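PDB 4HXF: peptidase S9 prolyl oligopeptidase catalytic domain-containing protein from Pyrococcus horikoshii, which probably acts as a serine peptidase of the acylaminoacyl peptidase type, cutting peptides inside a self-compartmentalizing hexamer. Local coordinates for residues Asn25-Leu31 and Thr44-Leu50; Met63-Asp69 and Ile109-Ser115; Gly70-Phe75 and Ile87-Leu92; Arg311-Lys316 and Tyr326-Glu332. All coordinates share one frame; numbering follows the deposited sequence. Where two conformers were deposited one is given.

Interaction 1: Asn25-Leu31 and Thr44-Leu50; sequences NLVAYVL and TIVIENL
Tyr29 and Val46 stand side by side and point the same way on one face of an antiparallel strand pair. Val46 CB lies over one face of the Tyr29 ring, 4.0 Å from its centroid and shifted toward the rim, a CH-pi contact. With CG between the backbone N and the carbonyl carbon (chi1 56°), the ring leans over the partner strand, where Tyr29 OH donates to Glu48 OE2. That oxygen lies at the ring's edge in its plane, although the carboxylate is turned 58° from the ring; the modelled separation is too short to be taken literally. Glu48 OE2 also forms a salt bridge with Arg55. At the far end, Asn49 ND2 donates to Asn25 OD1 across amide planes 69° apart, again at a doubtfully short distance, while Asn49 CB rests 3.9 Å from Leu26 CD2. A leucine in place of Asn49 would probably leave Asn25 OD1 without its amide neighbour and the Asn25 amide freer to turn. Hydrogen-bonded pairs Val27-Glu48, Tyr29-Val46 and Leu31-Thr44 fix the register. The hairpin forms the middle of a four-stranded propeller blade, flanked by strands 16-23 and 54-59, and Ala28, Val30 and Ile45 pack on Pro64 of strand 62-66.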
# COMPACT_ATOMS: atom_id res chain seq x y z
N ASN A 25 43.86 13.94 14.85
CA ASN A 25 43.38 15.30 14.72
C ASN A 25 41.82 15.42 14.63
O ASN A 25 41.32 16.57 14.50
CB ASN A 25 43.98 15.93 13.45
CG ASN A 25 43.60 15.15 12.13
OD1 ASN A 25 43.16 15.79 11.17
ND2 ASN A 25 43.74 13.77 12.11
N LEU A 26 41.13 14.29 14.69
CA LEU A 26 39.64 14.28 14.50
C LEU A 26 38.87 14.05 15.84
O LEU A 26 39.36 13.34 16.74
CB LEU A 26 39.22 13.19 13.53
CG LEU A 26 39.74 13.35 12.08
CD1 LEU A 26 39.54 12.04 11.30
CD2 LEU A 26 39.09 14.56 11.39
N VAL A 27 37.68 14.67 15.92
CA VAL A 27 36.71 14.42 16.96
C VAL A 27 35.42 14.02 16.29
O VAL A 27 35.09 14.64 15.24
CB VAL A 27 36.61 15.71 17.74
CG1 VAL A 27 35.65 15.60 18.93
CG2 VAL A 27 38.01 16.02 18.25
N ALA A 28 34.71 13.03 16.81
CA ALA A 28 33.36 12.72 16.33
C ALA A 28 32.46 12.72 17.53
O ALA A 28 32.87 12.47 18.67
CB ALA A 28 33.27 11.37 15.63
N TYR A 29 31.19 13.06 17.28
CA TYR A 29 30.18 13.03 18.33
C TYR A 29 28.82 12.97 17.70
O TYR A 29 28.70 13.14 16.45
CB TYR A 29 30.34 14.25 19.30
CG TYR A 29 30.29 15.61 18.67
CD1 TYR A 29 31.45 16.19 18.21
CD2 TYR A 29 29.08 16.24 18.40
CE1 TYR A 29 31.42 17.41 17.55
CE2 TYR A 29 29.07 17.50 17.80
CZ TYR A 29 30.23 18.06 17.35
OH TYR A 29 30.29 19.28 16.73
N VAL A 30 27.75 12.78 18.47
CA VAL A 30 26.39 12.65 17.98
C VAL A 30 25.60 13.89 18.41
O VAL A 30 25.70 14.29 19.57
CB VAL A 30 25.59 11.40 18.49
CG1 VAL A 30 24.23 11.34 17.92
CG2 VAL A 30 26.47 10.16 18.14
N LEU A 31 24.98 14.50 17.44
CA LEU A 31 24.06 15.67 17.63
C LEU A 31 22.63 15.11 17.53
O LEU A 31 22.27 14.52 16.48
CB LEU A 31 24.30 16.69 16.53
CG LEU A 31 23.24 17.79 16.39
CD1 LEU A 31 23.20 18.67 17.64
CD2 LEU A 31 23.61 18.67 15.17
N THR A 44 22.55 12.79 14.21
CA THR A 44 23.60 13.15 13.22
C THR A 44 24.94 13.03 13.80
O THR A 44 25.23 13.59 14.86
CB THR A 44 23.38 14.59 12.67
OG1 THR A 44 22.01 14.76 12.21
CG2 THR A 44 24.35 14.93 11.46
N ILE A 45 25.82 12.26 13.15
CA ILE A 45 27.20 12.26 13.60
C ILE A 45 27.91 13.45 12.99
O ILE A 45 27.81 13.72 11.77
CB ILE A 45 27.92 10.92 13.20
CG1 ILE A 45 27.31 9.74 13.94
CG2 ILE A 45 29.41 11.03 13.39
CD1 ILE A 45 27.71 8.35 13.32
N VAL A 46 28.67 14.17 13.81
CA VAL A 46 29.46 15.30 13.38
C VAL A 46 30.91 14.93 13.56
O VAL A 46 31.30 14.39 14.61
CB VAL A 46 29.11 16.59 14.19
CG1 VAL A 46 29.95 17.79 13.66
CG2 VAL A 46 27.58 16.82 14.12
N ILE A 47 31.71 15.18 12.56
CA ILE A 47 33.16 14.93 12.60
C ILE A 47 33.83 16.24 12.43
O ILE A 47 33.62 16.98 11.42
CB ILE A 47 33.59 13.98 11.47
CG1 ILE A 47 32.80 12.61 11.63
CG2 ILE A 47 35.11 13.78 11.44
CD1 ILE A 47 32.55 11.92 10.34
N GLU A 48 34.60 16.61 13.44
CA GLU A 48 35.35 17.87 13.39
C GLU A 48 36.80 17.67 13.25
O GLU A 48 37.40 16.79 13.89
CB GLU A 48 35.17 18.72 14.60
CG GLU A 48 33.76 18.96 14.79
CD GLU A 48 33.46 20.22 15.55
OE1 GLU A 48 34.34 21.06 15.92
OE2 GLU A 48 32.26 20.29 15.82
N ASN A 49 37.39 18.51 12.39
CA ASN A 49 38.86 18.33 12.19
C ASN A 49 39.47 19.49 12.88
O ASN A 49 39.28 20.59 12.40
CB ASN A 49 39.33 18.35 10.73
CG ASN A 49 40.88 18.27 10.65
OD1 ASN A 49 41.60 19.15 11.13
ND2 ASN A 49 41.37 17.15 10.19
N LEU A 50 40.25 19.21 13.95
CA LEU A 50 40.73 20.23 14.89
C LEU A 50 41.82 21.07 14.14
O LEU A 50 42.03 22.23 14.44
CB LEU A 50 41.26 19.57 16.16
CG LEU A 50 40.26 18.74 16.96
CD1 LEU A 50 40.92 17.73 17.91
CD2 LEU A 50 39.35 19.70 17.67
O HOH W 1 20.23 15.32 14.37

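Interaction 2: Met63-Asp69 and Ile109-Ser115; sequences MPRISPD and IEWNQDS
Trp111 lays its indole against Ser67: Ser67 CA sits 3.6 Å from the centroid of the Trp111 five-membered ring and only 14° off the normal, a CH-pi contact, while Ser67 CB lies above the same ring system. The indole is also pinned at its edge. Trp111 NE1 donates to Arg65 O at 2.9 Å, with the acceptor in the ring plane; seen from the acceptor, however, the donor stands 67° out of the carbonyl plane, so no lone pair is used. Pro68 CD closes on Trp111 CB at 3.6 Å. Replacing Trp111 by an alanine is likely to leave Arg65 O without its indole donor and to open a gap beside Ser67 and Pro68.

The Arg65 chain bends at chi2 (-69°), bringing NE within 3.0 Å of Ile109 O in a hydrogen bond; a water joins Arg65 NH2 to the same carbonyl. Arg65 NH1 reaches back to Pro64 O and also forms a salt bridge with Asp19. Beyond the strands, Ser115 OG accepts from Asp69 N at 3.0 Å. Ser115 ends a type I turn that begins at Asn112, whose OD1 accepts from Asp114 N in an Asx turn.

The two strand ends run nearly parallel, 7.4 Å between axes, and belong to different sheets. Strands 62-66 and 106-111 are each the first strand of a four-stranded blade, so the contact joins consecutive propeller blades. Strand 72-77 adjoins 62-66 and strand 117-124 adjoins 106-111; their Ala74 and Leu118 also touch Trp111.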
# COMPACT_ATOMS: atom_id res chain seq x y z
N MET A 63 26.45 5.98 17.24
CA MET A 63 27.52 5.08 17.60
C MET A 63 28.74 5.25 16.74
O MET A 63 29.30 4.24 16.23
CB MET A 63 26.97 3.65 17.57
CG MET A 63 25.79 3.41 18.56
SD MET A 63 25.51 1.62 18.82
CE MET A 63 27.18 1.07 18.97
N PRO A 64 29.31 6.49 16.62
CA PRO A 64 30.53 6.66 15.86
C PRO A 64 31.71 5.95 16.54
O PRO A 64 31.94 6.06 17.75
CB PRO A 64 30.79 8.18 15.91
CG PRO A 64 30.10 8.64 17.20
CD PRO A 64 28.90 7.75 17.27
N ARG A 65 32.48 5.17 15.74
CA ARG A 65 33.69 4.54 16.27
C ARG A 65 34.75 4.74 15.30
O ARG A 65 34.69 4.22 14.12
CB ARG A 65 33.45 3.00 16.40
CG ARG A 65 32.21 2.68 17.32
CD ARG A 65 32.57 3.05 18.78
NE ARG A 65 31.48 2.67 19.68
CZ ARG A 65 30.45 3.49 20.06
NH1 ARG A 65 30.40 4.78 19.67
NH2 ARG A 65 29.52 3.06 20.89
N ILE A 66 35.73 5.57 15.60
CA ILE A 66 36.82 5.84 14.72
C ILE A 66 37.87 4.73 14.74
O ILE A 66 38.33 4.28 15.81
CB ILE A 66 37.50 7.20 15.05
CG1 ILE A 66 36.41 8.29 15.03
CG2 ILE A 66 38.71 7.45 14.12
CD1 ILE A 66 36.97 9.67 15.56
N SER A 67 38.31 4.24 13.59
CA SER A 67 39.28 3.13 13.60
C SER A 67 40.64 3.62 14.20
O SER A 67 41.00 4.80 14.11
CB SER A 67 39.50 2.58 12.18
OG SER A 67 40.16 3.57 11.37
N PRO A 68 41.40 2.69 14.82
CA PRO A 68 42.66 3.04 15.47
C PRO A 68 43.61 3.78 14.55
O PRO A 68 44.31 4.72 15.04
CB PRO A 68 43.20 1.67 15.89
CG PRO A 68 42.01 0.94 16.23
CD PRO A 68 40.92 1.34 15.23
N ASP A 69 43.62 3.43 13.26
CA ASP A 69 44.50 4.04 12.25
C ASP A 69 44.02 5.40 11.78
O ASP A 69 44.72 6.06 11.02
CB ASP A 69 44.87 3.05 11.10
CG ASP A 69 43.62 2.71 10.21
OD1 ASP A 69 42.52 3.32 10.45
OD2 ASP A 69 43.83 1.86 9.32
N ILE A 109 29.59 -1.78 19.57
CA ILE A 109 30.60 -2.06 18.54
C ILE A 109 31.92 -1.44 18.93
O ILE A 109 31.93 -0.32 19.41
CB ILE A 109 30.24 -1.63 17.06
CG1 ILE A 109 29.67 -0.19 17.01
CG2 ILE A 109 29.17 -2.62 16.49
CD1 ILE A 109 29.57 0.32 15.56
N GLU A 110 33.01 -2.15 18.75
CA GLU A 110 34.36 -1.68 19.08
C GLU A 110 35.38 -2.19 18.08
O GLU A 110 35.44 -3.44 17.82
CB GLU A 110 34.79 -2.21 20.51
CG GLU A 110 36.13 -1.85 21.01
CD GLU A 110 36.71 -2.63 22.28
OE1 GLU A 110 36.18 -3.55 22.77
OE2 GLU A 110 37.82 -2.28 22.67
N TRP A 111 36.27 -1.29 17.60
CA TRP A 111 37.37 -1.78 16.74
C TRP A 111 38.41 -2.54 17.46
O TRP A 111 38.87 -2.13 18.56
CB TRP A 111 38.07 -0.60 16.10
CG TRP A 111 37.28 0.10 15.05
CD1 TRP A 111 36.62 1.29 15.15
CD2 TRP A 111 37.13 -0.34 13.66
NE1 TRP A 111 36.06 1.64 13.93
CE2 TRP A 111 36.39 0.71 12.98
CE3 TRP A 111 37.53 -1.44 12.95
CZ2 TRP A 111 36.02 0.62 11.65
CZ3 TRP A 111 37.19 -1.52 11.59
CH2 TRP A 111 36.49 -0.52 10.93
N ASN A 112 38.93 -3.58 16.79
CA ASN A 112 40.22 -4.16 17.10
C ASN A 112 41.31 -3.17 16.72
O ASN A 112 41.14 -2.30 15.81
CB ASN A 112 40.32 -5.45 16.33
CG ASN A 112 41.60 -6.28 16.65
OD1 ASN A 112 42.65 -6.11 16.01
ND2 ASN A 112 41.51 -7.10 17.70
N GLN A 113 42.45 -3.35 17.35
CA GLN A 113 43.67 -2.59 17.05
C GLN A 113 44.09 -2.66 15.57
O GLN A 113 44.80 -1.77 15.09
CB GLN A 113 44.79 -3.11 17.97
CG GLN A 113 45.29 -4.53 17.63
CD GLN A 113 46.28 -5.13 18.70
OE1 GLN A 113 46.78 -4.41 19.60
NE2 GLN A 113 46.55 -6.43 18.59
N ASP A 114 43.68 -3.69 14.83
CA ASP A 114 43.98 -3.81 13.39
C ASP A 114 43.22 -2.94 12.42
O ASP A 114 43.50 -2.96 11.23
CB ASP A 114 43.87 -5.28 12.97
CG ASP A 114 42.44 -5.86 13.00
OD1 ASP A 114 41.41 -5.17 13.15
OD2 ASP A 114 42.38 -7.09 12.85
N SER A 115 42.24 -2.19 12.94
CA SER A 115 41.37 -1.36 12.09
C SER A 115 40.67 -2.15 10.98
O SER A 115 40.32 -1.58 9.94
CB SER A 115 42.10 -0.17 11.50
OG SER A 115 42.73 0.69 12.51
O HOH W 2 30.19 0.40 22.04

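Interaction 3: Gly70-Phe75 and Ile87-Leu92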
# COMPACT_ATOMS: atom_id res chain seq x y z
N GLY A 70 42.89 5.84 12.26
CA GLY A 70 42.23 7.07 11.86
C GLY A 70 41.70 7.21 10.46
O GLY A 70 41.38 8.31 10.06
N LYS A 71 41.60 6.09 9.74
CA LYS A 71 41.25 6.10 8.33
C LYS A 71 39.77 5.92 8.10
O LYS A 71 39.30 6.29 7.02
CB LYS A 71 41.98 5.02 7.61
CG LYS A 71 43.51 5.31 7.53
CD LYS A 71 44.17 4.35 6.59
CE LYS A 71 45.67 4.71 6.52
NZ LYS A 71 46.45 3.47 6.81
N LYS A 72 39.08 5.28 9.02
CA LYS A 72 37.69 4.90 8.83
C LYS A 72 36.87 5.15 10.07
O LYS A 72 37.40 5.26 11.16
CB LYS A 72 37.63 3.41 8.56
CG LYS A 72 38.34 3.05 7.29
CD LYS A 72 38.32 1.54 7.16
CE LYS A 72 39.36 0.86 8.04
NZ LYS A 72 39.64 -0.52 7.45
N ILE A 73 35.60 5.25 9.88
CA ILE A 73 34.63 5.33 10.97
C ILE A 73 33.53 4.32 10.72
O ILE A 73 32.92 4.24 9.61
CB ILE A 73 34.11 6.76 11.15
CG1 ILE A 73 33.19 6.90 12.31
CG2 ILE A 73 33.47 7.29 9.86
CD1 ILE A 73 33.06 8.43 12.67
N ALA A 74 33.27 3.51 11.77
CA ALA A 74 32.12 2.64 11.81
C ALA A 74 31.00 3.39 12.52
O ALA A 74 31.24 4.22 13.38
CB ALA A 74 32.42 1.32 12.51
N PHE A 75 29.80 3.04 12.14
CA PHE A 75 28.61 3.57 12.76
C PHE A 75 27.42 2.75 12.57
O PHE A 75 27.45 1.85 11.73
CB PHE A 75 28.35 5.02 12.26
CG PHE A 75 28.06 5.17 10.79
CD1 PHE A 75 29.08 5.31 9.87
CD2 PHE A 75 26.75 5.14 10.30
CE1 PHE A 75 28.79 5.44 8.51
CE2 PHE A 75 26.48 5.24 8.97
CZ PHE A 75 27.48 5.42 8.06
N ILE A 87 25.19 -1.96 10.61
CA ILE A 87 26.53 -1.44 10.81
C ILE A 87 27.13 -1.03 9.47
O ILE A 87 27.10 -1.79 8.49
CB ILE A 87 27.45 -2.49 11.43
CG1 ILE A 87 26.90 -2.99 12.81
CG2 ILE A 87 28.91 -2.02 11.52
CD1 ILE A 87 27.63 -4.24 13.28
N TRP A 88 27.63 0.21 9.44
CA TRP A 88 28.24 0.79 8.30
C TRP A 88 29.68 1.17 8.58
O TRP A 88 30.04 1.38 9.72
CB TRP A 88 27.55 2.10 7.92
CG TRP A 88 26.19 1.98 7.37
CD1 TRP A 88 25.03 1.60 8.06
CD2 TRP A 88 25.76 2.22 5.97
NE1 TRP A 88 23.98 1.70 7.17
CE2 TRP A 88 24.37 2.05 5.94
CE3 TRP A 88 26.41 2.59 4.81
CZ2 TRP A 88 23.65 2.23 4.76
CZ3 TRP A 88 25.73 2.77 3.63
CH2 TRP A 88 24.32 2.62 3.61
N VAL A 89 30.50 1.24 7.54
CA VAL A 89 31.87 1.76 7.59
C VAL A 89 32.04 2.81 6.49
O VAL A 89 31.67 2.60 5.33
CB VAL A 89 32.93 0.65 7.41
CG1 VAL A 89 34.36 1.17 7.27
CG2 VAL A 89 32.82 -0.40 8.47
N ALA A 90 32.60 3.93 6.85
CA ALA A 90 32.92 5.03 5.91
C ALA A 90 34.38 5.35 5.95
O ALA A 90 34.99 5.34 7.02
CB ALA A 90 32.13 6.34 6.25
N ASP A 91 34.95 5.75 4.82
CA ASP A 91 36.23 6.37 4.81
C ASP A 91 36.13 7.79 5.39
O ASP A 91 35.25 8.54 5.05
CB ASP A 91 36.86 6.39 3.42
CG ASP A 91 36.37 7.41 2.56
OD1 ASP A 91 35.22 7.22 2.15
OD2 ASP A 91 37.17 8.35 2.21
N LEU A 92 37.03 8.12 6.26
CA LEU A 92 36.94 9.43 7.00
C LEU A 92 37.30 10.59 6.07
O LEU A 92 36.74 11.68 6.25
CB LEU A 92 37.82 9.39 8.28
CG LEU A 92 37.00 8.99 9.49
CD1 LEU A 92 37.89 8.60 10.66
CD2 LEU A 92 35.98 10.08 9.86
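Trp88 O is gripped twice by the opposite strand: Phe75 N donates to it at 2.9 Å, and Ala74 CA makes a CA-H...O contact with it at 3.2 Å. These residues belong to a beta hairpin formed by the two middle strands, 72-77 and 86-91, of an antiparallel propeller blade. Paired backbone bonds set the register, Ile73 with Ala90 and Phe75 with Trp88 forming the hydrogen-bonded pairs, while Ala74 and Val89 face each other in a non-hydrogen-bonded pair.

The main side-chain overlap falls on the Phe75-Trp88 face. Phe75 CG is held between the backbone N and the carbonyl carbon (chi1 64°), and this swings the phenyl ring across its neighbour. Trp88 CB then sits 3.5 Å from the centroid of the Phe75 ring, 21° off the normal and over the face, a CH-pi contact. The two aromatic planes are nearly parallel, 9° apart, yet slid past each other so that they scarcely overlap; the backing comes from the tryptophan's CB, not from a full stack. Ala90 CB meets the Phe75 ring at its edge, 4.1 Å from Phe75 CE1. The indole leads outward, where Trp88 NE1 is hydrogen-bonded to Gln86 OE1, Arg77 makes a cation-pi contact, and Lys99, a magnesium-site residue, packs nearby.

At the other end, Leu92 N closes the hairpin on Lys71 O at 3.0 Å. Leu92 then folds its side chain back over strand 72-77: Leu92 CD2 lies 3.8 Å from Ile73 CG2, and Leu92 CD1 comes within 3.4 Å of Lys72 O.

Interaction 4: Arg311-Lys316 and Tyr326-Glu332; sequences RLIYLK and YLWDGEE
Lys316 crosses the Tyr326 ring obliquely, from CB at the rim to its ammonium group. Lys316 CB touches Tyr326 CE1 at 3.6 Å. CG is anti to the backbone N (chi1 177°), and bends at chi2 and chi3 then carry the chain over the ring: Lys316 CD passes near Tyr326 CZ, and Lys316 CE settles 4.0 Å from the centroid of the Tyr326 ring, over its face and toward the rim, as a CH-pi contact. Lys316 NZ makes an off-centre cation-pi contact at 4.4 Å from the Tyr326 centroid and a salt bridge to Glu332 OE2 at 2.7 Å. The glutamate oxygen is met on its syn side, 31° out of the carboxylate plane. A water links Lys316 NZ to Tyr326 OH.

The other carboxylate oxygen is held from two residues earlier on the lysine's strand. Tyr314 OH donates to Glu332 OE1 at 2.5 Å, on the anti lone pair of that oxygen, with ring and carboxylate 57° apart. The Tyr314 ring is held in turn by Tyr326 CB over one face, 3.9 Å from the Tyr314 centroid, and by Trp328 CB at its edge. The hydrogen-bonded pair Tyr314-Tyr326 sets the two tyrosines in register within the hairpin of strands 312-317 and 324-328, the middle of a four-stranded blade, while Glu332 comes from the start of the adjoining strand 332-334.

Glu332 thus receives one donor on each oxygen, a phenol and an ammonium. Such a grip should hold the carboxylate's rotation, and the adjacent positive charge would probably favour its ionised form.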
# COMPACT_ATOMS: atom_id res chain seq x y z
N ARG A 311 44.60 13.63 21.28
CA ARG A 311 44.03 14.83 21.88
C ARG A 311 43.04 14.37 22.98
O ARG A 311 42.64 13.22 22.99
CB ARG A 311 43.24 15.61 20.81
CG ARG A 311 44.14 16.18 19.68
CD ARG A 311 45.25 17.11 20.20
NE ARG A 311 45.00 18.53 19.96
CZ ARG A 311 44.94 19.09 18.74
NH1 ARG A 311 45.07 18.36 17.61
NH2 ARG A 311 44.71 20.41 18.63
N LEU A 312 42.80 15.22 23.93
CA LEU A 312 41.77 14.94 24.97
C LEU A 312 40.55 15.92 24.75
O LEU A 312 40.69 17.14 24.80
CB LEU A 312 42.28 15.11 26.39
CG LEU A 312 41.28 15.02 27.59
CD1 LEU A 312 40.53 13.68 27.61
CD2 LEU A 312 42.07 15.32 28.84
N ILE A 313 39.40 15.28 24.60
CA ILE A 313 38.15 16.05 24.42
C ILE A 313 37.11 15.56 25.40
O ILE A 313 37.14 14.37 25.82
CB ILE A 313 37.69 15.97 22.98
CG1 ILE A 313 37.58 14.56 22.47
CG2 ILE A 313 38.61 16.80 22.07
CD1 ILE A 313 36.27 13.96 22.27
N TYR A 314 36.20 16.46 25.74
CA TYR A 314 35.15 16.09 26.68
C TYR A 314 33.94 16.97 26.53
O TYR A 314 33.97 18.09 26.08
CB TYR A 314 35.72 16.17 28.11
CG TYR A 314 36.37 17.44 28.55
CD1 TYR A 314 37.75 17.62 28.37
CD2 TYR A 314 35.64 18.48 29.16
CE1 TYR A 314 38.37 18.77 28.76
CE2 TYR A 314 36.27 19.66 29.59
CZ TYR A 314 37.66 19.77 29.43
OH TYR A 314 38.28 20.89 29.84
N LEU A 315 32.84 16.41 26.98
CA LEU A 315 31.55 17.15 27.00
C LEU A 315 31.32 17.64 28.43
O LEU A 315 31.37 16.83 29.36
CB LEU A 315 30.42 16.19 26.64
CG LEU A 315 30.20 15.71 25.23
CD1 LEU A 315 29.11 14.69 25.04
CD2 LEU A 315 29.93 16.94 24.28
N LYS A 316 31.05 18.95 28.59
CA LYS A 316 30.84 19.57 29.89
C LYS A 316 29.41 20.16 29.88
O LYS A 316 29.06 20.93 28.94
CB LYS A 316 31.86 20.62 30.16
CG LYS A 316 31.59 21.36 31.54
CD LYS A 316 32.03 22.79 31.58
CE LYS A 316 33.50 23.00 31.29
NZ LYS A 316 33.92 24.43 31.50
N TYR A 326 34.48 20.37 24.58
CA TYR A 326 35.72 21.04 24.92
C TYR A 326 36.98 20.19 24.64
O TYR A 326 36.95 18.97 24.47
CB TYR A 326 35.73 21.29 26.45
CG TYR A 326 34.68 22.25 26.93
CD1 TYR A 326 33.34 21.86 26.97
CD2 TYR A 326 34.98 23.56 27.22
CE1 TYR A 326 32.36 22.76 27.34
CE2 TYR A 326 34.00 24.49 27.60
CZ TYR A 326 32.70 24.08 27.67
OH TYR A 326 31.73 24.98 28.00
N LEU A 327 38.06 20.89 24.45
CA LEU A 327 39.38 20.25 24.21
C LEU A 327 40.33 20.74 25.35
O LEU A 327 40.24 21.86 25.82
CB LEU A 327 39.90 20.66 22.81
CG LEU A 327 41.38 20.51 22.39
CD1 LEU A 327 41.81 19.10 22.07
CD2 LEU A 327 41.61 21.33 21.12
N TRP A 328 41.22 19.86 25.85
CA TRP A 328 42.18 20.27 26.87
C TRP A 328 43.55 19.96 26.32
O TRP A 328 43.80 18.82 25.89
CB TRP A 328 41.95 19.57 28.25
CG TRP A 328 42.83 20.10 29.37
CD1 TRP A 328 42.57 21.14 30.26
CD2 TRP A 328 44.13 19.60 29.74
NE1 TRP A 328 43.60 21.33 31.14
CE2 TRP A 328 44.61 20.46 30.83
CE3 TRP A 328 44.92 18.57 29.27
CZ2 TRP A 328 45.84 20.24 31.45
CZ3 TRP A 328 46.17 18.37 29.90
CH2 TRP A 328 46.60 19.18 30.97
N ASP A 329 44.39 20.98 26.29
CA ASP A 329 45.77 20.90 25.75
C ASP A 329 46.76 21.55 26.71
O ASP A 329 47.72 22.17 26.27
CB ASP A 329 45.85 21.63 24.37
CG ASP A 329 45.53 23.15 24.48
OD1 ASP A 329 45.64 23.73 25.58
OD2 ASP A 329 45.17 23.75 23.44
N GLY A 330 46.52 21.42 28.02
CA GLY A 330 47.12 22.29 29.01
C GLY A 330 46.22 23.37 29.57
O GLY A 330 46.39 23.77 30.71
N GLU A 331 45.25 23.85 28.76
CA GLU A 331 44.12 24.61 29.27
C GLU A 331 42.89 24.17 28.50
O GLU A 331 43.03 23.58 27.45
CB GLU A 331 44.32 26.08 29.00
CG GLU A 331 44.91 26.84 30.18
CD GLU A 331 45.69 28.04 29.72
OE1 GLU A 331 45.27 28.64 28.69
OE2 GLU A 331 46.73 28.35 30.35
N GLU A 332 41.74 24.49 29.06
CA GLU A 332 40.46 24.10 28.46
C GLU A 332 40.13 25.11 27.38
O GLU A 332 40.21 26.34 27.68
CB GLU A 332 39.40 24.14 29.52
CG GLU A 332 37.97 23.95 28.97
CD GLU A 332 36.97 23.89 30.10
OE1 GLU A 332 36.91 22.82 30.76
OE2 GLU A 332 36.36 24.94 30.38
O HOH W 3 44.25 17.75 23.49
O HOH W 4 29.36 23.59 28.58
O HOH W 5 32.36 26.40 30.28

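From the N terminus, interaction 1 closes first, a short hairpin within the blade that runs from strand 16-23 to strand 54-59. Interaction 2 then opens at Met63 and closes only at Ile109-Ser115, bridging two consecutive blades; interaction 3 is nested inside that loop as the central hairpin of the first of those two blades. Interaction 4 comes much later in series, in the blade from strand 302-308 to strand 332-334, and none of the contacts cross. Interactions 2 and 3 join through Ser67 N with Lys72 O and Lys72 NZ with Ser115 O. Interaction 1 packs on both, and also on interaction 4 through Val27 with Ile313, so blades distant in sequence adjoin, as in a closed propeller.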